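Local structure of lipocalin (Argas monolakensis, 3BRN) at residues L98-V107 against Y129-V139. The protein is a soft-tick lipocalin that binds serotonin inside its beta barrel and probably serves as a biogenic amine-binding protein. Residues are numbered along the deposited sequence; the frame is centred on the assembly and turned at random.
Sequences LFSDYRSCDV and YGCCDTKFAQV. With SRO (serotonin), chain C.
L98 meets K135 of helix 131-139 through its backbone and side chain alike: its CB lies beside the lysine CE, and a water bridges L98 O to K135 NZ, linking the ammonium group to the carbonyl at the strand corner. L98 CD1 also reaches V139 CG1, 4.2 Å away. F99, with CG anti to the backbone N (chi1 172°), lays its CB against K135 CG at 3.7 Å, while the ring runs on toward the start of the helix. There C132 SG sits at the ring edge, in plane, 3.7 Å from F99 CE2, and C131 CB approaches F99 CZ; F9 and F13 pack on the same ring. Between the two strands, S100 OG donates to D106 OD1 (2.6 Å) and accepts from Y102 N in an ST turn. D101 OD1 collects the amides of R103, S104 and C105, and its OD2 takes the S104 hydroxyl on the syn side, which fastens the loop ahead of C105. C105 is then joined covalently to C132, SG to SG 2.1 Å, with a disulfide torsion of 84°. D106 points the other way, into the barrel, and its OD2 accepts from the serotonin amine NZ at 2.8 Å. V107 turns back to the helix: CG2 rests 3.5 Å from C132 O and also touches K135 CG, and CG1 meets V139 CG2 tip to tip. V107 O accepts from both L98 N and F99 N, a classic beta bulge at the corner. Strand 105-107 and the helix run nearly parallel, 14° apart with axes 8.1 Å from each other. The arrangement is that of a lipocalin, its C-terminal helix packed on the outer barrel wall, here tied by a disulfide beside the amine-binding aspartate.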
loop_
_atom_site.group_PDB
_atom_site.type_symbol
_atom_site.label_atom_id
_atom_site.label_comp_id
_atom_site.label_asym_id
_atom_site.label_seq_id
_atom_site.Cartn_x
_atom_site.Cartn_y
_atom_site.Cartn_z
ATOM N N LEU A 98 -5.293 -7.775 -3.506
ATOM C CA LEU A 98 -6.109 -8.230 -4.637
ATOM C C LEU A 98 -5.212 -8.453 -5.840
ATOM O O LEU A 98 -5.550 -9.200 -6.740
ATOM C CB LEU A 98 -7.177 -7.188 -4.970
ATOM C CG LEU A 98 -8.077 -6.819 -3.787
ATOM C CD1 LEU A 98 -9.087 -5.811 -4.270
ATOM C CD2 LEU A 98 -8.753 -8.088 -3.233
ATOM N N PHE A 99 -4.130 -7.686 -5.905
ATOM C CA PHE A 99 -3.152 -7.829 -6.968
ATOM C C PHE A 99 -1.838 -7.165 -6.584
ATOM O O PHE A 99 -1.820 -6.171 -5.882
ATOM C CB PHE A 99 -3.684 -7.241 -8.283
ATOM C CG PHE A 99 -2.660 -7.191 -9.385
ATOM C CD1 PHE A 99 -2.468 -8.277 -10.227
ATOM C CD2 PHE A 99 -1.898 -6.051 -9.583
ATOM C CE1 PHE A 99 -1.511 -8.237 -11.232
ATOM C CE2 PHE A 99 -0.929 -6.015 -10.570
ATOM C CZ PHE A 99 -0.754 -7.101 -11.410
ATOM N N SER A 100 -0.722 -7.714 -7.049
ATOM C CA SER A 100 0.562 -7.071 -6.787
ATOM C C SER A 100 1.566 -7.591 -7.791
ATOM O O SER A 100 1.384 -8.684 -8.317
ATOM C CB SER A 100 1.035 -7.412 -5.377
ATOM O OG SER A 100 2.224 -6.709 -5.063
ATOM N N ASP A 101 2.563 -6.775 -8.124
ATOM C CA ASP A 101 3.675 -7.240 -8.952
ATOM C C ASP A 101 4.928 -7.429 -8.094
ATOM O O ASP A 101 5.999 -7.762 -8.593
ATOM C CB ASP A 101 3.932 -6.289 -10.128
ATOM C CG ASP A 101 4.459 -4.934 -9.688
ATOM O OD1 ASP A 101 4.568 -4.689 -8.466
ATOM O OD2 ASP A 101 4.772 -4.118 -10.578
ATOM N N TYR A 102 4.778 -7.210 -6.791
ATOM C CA TYR A 102 5.821 -7.553 -5.832
ATOM C C TYR A 102 7.020 -6.619 -5.962
ATOM O O TYR A 102 8.101 -6.906 -5.449
ATOM C CB TYR A 102 6.262 -9.005 -6.016
ATOM C CG TYR A 102 5.183 -10.017 -5.709
ATOM C CD1 TYR A 102 4.101 -9.685 -4.905
ATOM C CD2 TYR A 102 5.245 -11.307 -6.223
ATOM C CE1 TYR A 102 3.112 -10.608 -4.620
ATOM C CE2 TYR A 102 4.260 -12.235 -5.945
ATOM C CZ TYR A 102 3.196 -11.880 -5.143
ATOM O OH TYR A 102 2.213 -12.802 -4.863
ATOM N N ARG A 103 6.821 -5.501 -6.653
ATOM C CA ARG A 103 7.929 -4.647 -7.062
ATOM C C ARG A 103 7.573 -3.171 -6.912
ATOM O O ARG A 103 8.188 -2.451 -6.125
ATOM C CB ARG A 103 8.331 -4.945 -8.507
ATOM C CG ARG A 103 9.451 -5.965 -8.642
ATOM C CD ARG A 103 10.017 -5.980 -10.053
ATOM N NE ARG A 103 9.147 -6.692 -10.984
ATOM C CZ ARG A 103 9.546 -7.184 -12.152
ATOM N NH1 ARG A 103 10.807 -7.043 -12.537
ATOM N NH2 ARG A 103 8.685 -7.818 -12.936
ATOM N N SER A 104 6.576 -2.727 -7.670
ATOM C CA SER A 104 6.264 -1.307 -7.772
ATOM C C SER A 104 4.905 -0.898 -7.219
ATOM O O SER A 104 4.718 0.255 -6.830
ATOM C CB SER A 104 6.407 -0.830 -9.220
ATOM O OG SER A 104 5.538 -1.542 -10.081
ATOM N N CYS A 105 3.927 -1.792 -7.283
ATOM C CA CYS A 105 2.563 -1.397 -6.941
ATOM C C CYS A 105 1.711 -2.549 -6.418
ATOM O O CYS A 105 1.971 -3.715 -6.716
ATOM C CB CYS A 105 1.887 -0.727 -8.145
ATOM S SG CYS A 105 1.664 -1.835 -9.553
ATOM N N ASP A 106 0.682 -2.233 -5.652
ATOM C CA ASP A 106 -0.260 -3.192 -5.133
ATOM C C ASP A 106 -1.657 -2.650 -5.295
ATOM O O ASP A 106 -1.853 -1.465 -5.202
ATOM C CB ASP A 106 -0.091 -3.391 -3.646
ATOM C CG ASP A 106 1.310 -3.614 -3.233
ATOM O OD1 ASP A 106 1.894 -4.617 -3.593
ATOM O OD2 ASP A 106 1.794 -2.804 -2.476
ATOM N N VAL A 107 -2.639 -3.514 -5.445
ATOM C CA VAL A 107 -4.028 -3.112 -5.253
ATOM C C VAL A 107 -4.599 -3.909 -4.076
ATOM O O VAL A 107 -4.512 -5.127 -4.061
ATOM C CB VAL A 107 -4.852 -3.393 -6.516
ATOM C CG1 VAL A 107 -6.351 -3.061 -6.260
ATOM C CG2 VAL A 107 -4.265 -2.586 -7.687
ATOM N N TYR A 129 0.594 3.589 -13.914
ATOM C CA TYR A 129 1.047 2.538 -13.019
ATOM C C TYR A 129 0.771 1.147 -13.589
ATOM O O TYR A 129 0.754 0.152 -12.866
ATOM C CB TYR A 129 0.441 2.733 -11.626
ATOM C CG TYR A 129 0.718 4.117 -11.040
ATOM C CD1 TYR A 129 2.020 4.520 -10.735
ATOM C CD2 TYR A 129 -0.321 4.999 -10.767
ATOM C CE1 TYR A 129 2.278 5.773 -10.195
ATOM C CE2 TYR A 129 -0.080 6.251 -10.237
ATOM C CZ TYR A 129 1.223 6.641 -9.967
ATOM O OH TYR A 129 1.462 7.885 -9.413
ATOM N N GLY A 130 0.556 1.092 -14.901
ATOM C CA GLY A 130 0.448 -0.172 -15.618
ATOM C C GLY A 130 -0.664 -1.082 -15.144
ATOM O O GLY A 130 -1.828 -0.689 -15.114
ATOM N N CYS A 131 -0.317 -2.327 -14.834
ATOM C CA CYS A 131 -1.328 -3.325 -14.509
ATOM C C CYS A 131 -2.111 -2.994 -13.257
ATOM O O CYS A 131 -3.217 -3.467 -13.081
ATOM C CB CYS A 131 -0.709 -4.710 -14.388
ATOM S SG CYS A 131 -0.403 -5.444 -15.997
ATOM N N CYS A 132 -1.506 -2.242 -12.352
ATOM C CA CYS A 132 -2.199 -1.868 -11.135
ATOM C C CYS A 132 -3.279 -0.856 -11.415
ATOM O O CYS A 132 -4.282 -0.843 -10.726
ATOM C CB CYS A 132 -1.249 -1.338 -10.075
ATOM S SG CYS A 132 -0.228 -2.608 -9.336
ATOM N N ASP A 133 -3.039 0.017 -12.354
ATOM C CA ASP A 133 -4.034 0.981 -12.728
ATOM C C ASP A 133 -5.229 0.238 -13.303
ATOM O O ASP A 133 -6.321 0.489 -12.971
ATOM C CB ASP A 133 -3.480 1.956 -13.738
ATOM C CG ASP A 133 -3.119 3.283 -13.141
ATOM O OD1 ASP A 133 -3.674 3.651 -12.127
ATOM O OD2 ASP A 133 -2.280 3.963 -13.726
ATOM N N THR A 134 -4.972 -0.702 -14.176
ATOM C CA THR A 134 -6.041 -1.494 -14.758
ATOM C C THR A 134 -6.851 -2.236 -13.695
ATOM O O THR A 134 -8.061 -2.403 -13.836
ATOM C CB THR A 134 -5.502 -2.510 -15.792
ATOM O OG1 THR A 134 -4.759 -1.819 -16.805
ATOM C CG2 THR A 134 -6.642 -3.273 -16.434
ATOM N N LYS A 135 -6.172 -2.775 -12.689
ATOM C CA LYS A 135 -6.849 -3.584 -11.677
ATOM C C LYS A 135 -7.644 -2.675 -10.752
ATOM O O LYS A 135 -8.775 -2.989 -10.361
ATOM C CB LYS A 135 -5.833 -4.413 -10.883
ATOM C CG LYS A 135 -6.411 -5.159 -9.686
ATOM C CD LYS A 135 -7.229 -6.370 -10.121
ATOM C CE LYS A 135 -7.884 -7.034 -8.903
ATOM N NZ LYS A 135 -8.554 -8.308 -9.334
ATOM N N PHE A 136 -7.027 -1.564 -10.366
ATOM C CA PHE A 136 -7.690 -0.629 -9.461
ATOM C C PHE A 136 -8.964 -0.078 -10.111
ATOM O O PHE A 136 -10.036 -0.038 -9.475
ATOM C CB PHE A 136 -6.718 0.494 -9.036
ATOM C CG PHE A 136 -7.358 1.554 -8.172
ATOM C CD1 PHE A 136 -7.636 1.294 -6.838
ATOM C CD2 PHE A 136 -7.790 2.751 -8.724
ATOM C CE1 PHE A 136 -8.280 2.238 -6.033
ATOM C CE2 PHE A 136 -8.445 3.702 -7.931
ATOM C CZ PHE A 136 -8.681 3.431 -6.577
ATOM N N ALA A 137 -8.880 0.244 -11.395
ATOM C CA ALA A 137 -10.064 0.672 -12.158
ATOM C C ALA A 137 -11.144 -0.390 -12.165
ATOM O O ALA A 137 -12.322 -0.079 -11.985
ATOM C CB ALA A 137 -9.693 1.064 -13.597
ATOM N N GLN A 138 -10.758 -1.652 -12.351
ATOM C CA GLN A 138 -11.748 -2.729 -12.313
ATOM C C GLN A 138 -12.503 -2.799 -11.002
ATOM O O GLN A 138 -13.720 -2.934 -11.004
ATOM C CB GLN A 138 -11.129 -4.092 -12.637
ATOM C CG GLN A 138 -11.284 -4.488 -14.082
ATOM C CD GLN A 138 -10.606 -5.805 -14.411
ATOM O OE1 GLN A 138 -10.607 -6.731 -13.455
ATOM N NE2 GLN A 138 -10.031 -5.964 -15.491
ATOM N N VAL A 139 -11.778 -2.912 -9.893
ATOM C CA VAL A 139 -12.428 -3.084 -8.601
ATOM C C VAL A 139 -13.120 -1.830 -8.083
ATOM O O VAL A 139 -14.109 -1.918 -7.364
ATOM C CB VAL A 139 -11.485 -3.677 -7.525
ATOM C CG1 VAL A 139 -11.009 -5.048 -7.963
ATOM C CG2 VAL A 139 -10.271 -2.730 -7.228
HETATM O OH SRO C . 3.335 -3.026 5.939
HETATM C CZ3 SRO C . 2.174 -2.739 5.264
HETATM C CH2 SRO C . 1.002 -2.656 6.011
HETATM C CZ2 SRO C . -0.191 -2.251 5.407
HETATM C CE2 SRO C . -0.157 -2.013 4.041
HETATM N NE1 SRO C . -1.088 -1.673 3.115
HETATM C CD1 SRO C . -0.492 -1.545 1.906
HETATM C CG SRO C . 0.864 -1.845 2.044
HETATM C CD2 SRO C . 1.056 -2.156 3.388
HETATM C CE3 SRO C . 2.168 -2.505 3.986
HETATM C CB SRO C . 1.887 -1.866 0.935
HETATM C CA SRO C . 2.385 -3.304 0.693
HETATM N NZ SRO C . 3.492 -3.259 -0.268
HETATM O O HOH W 1 -6.220 -9.716 -9.249
#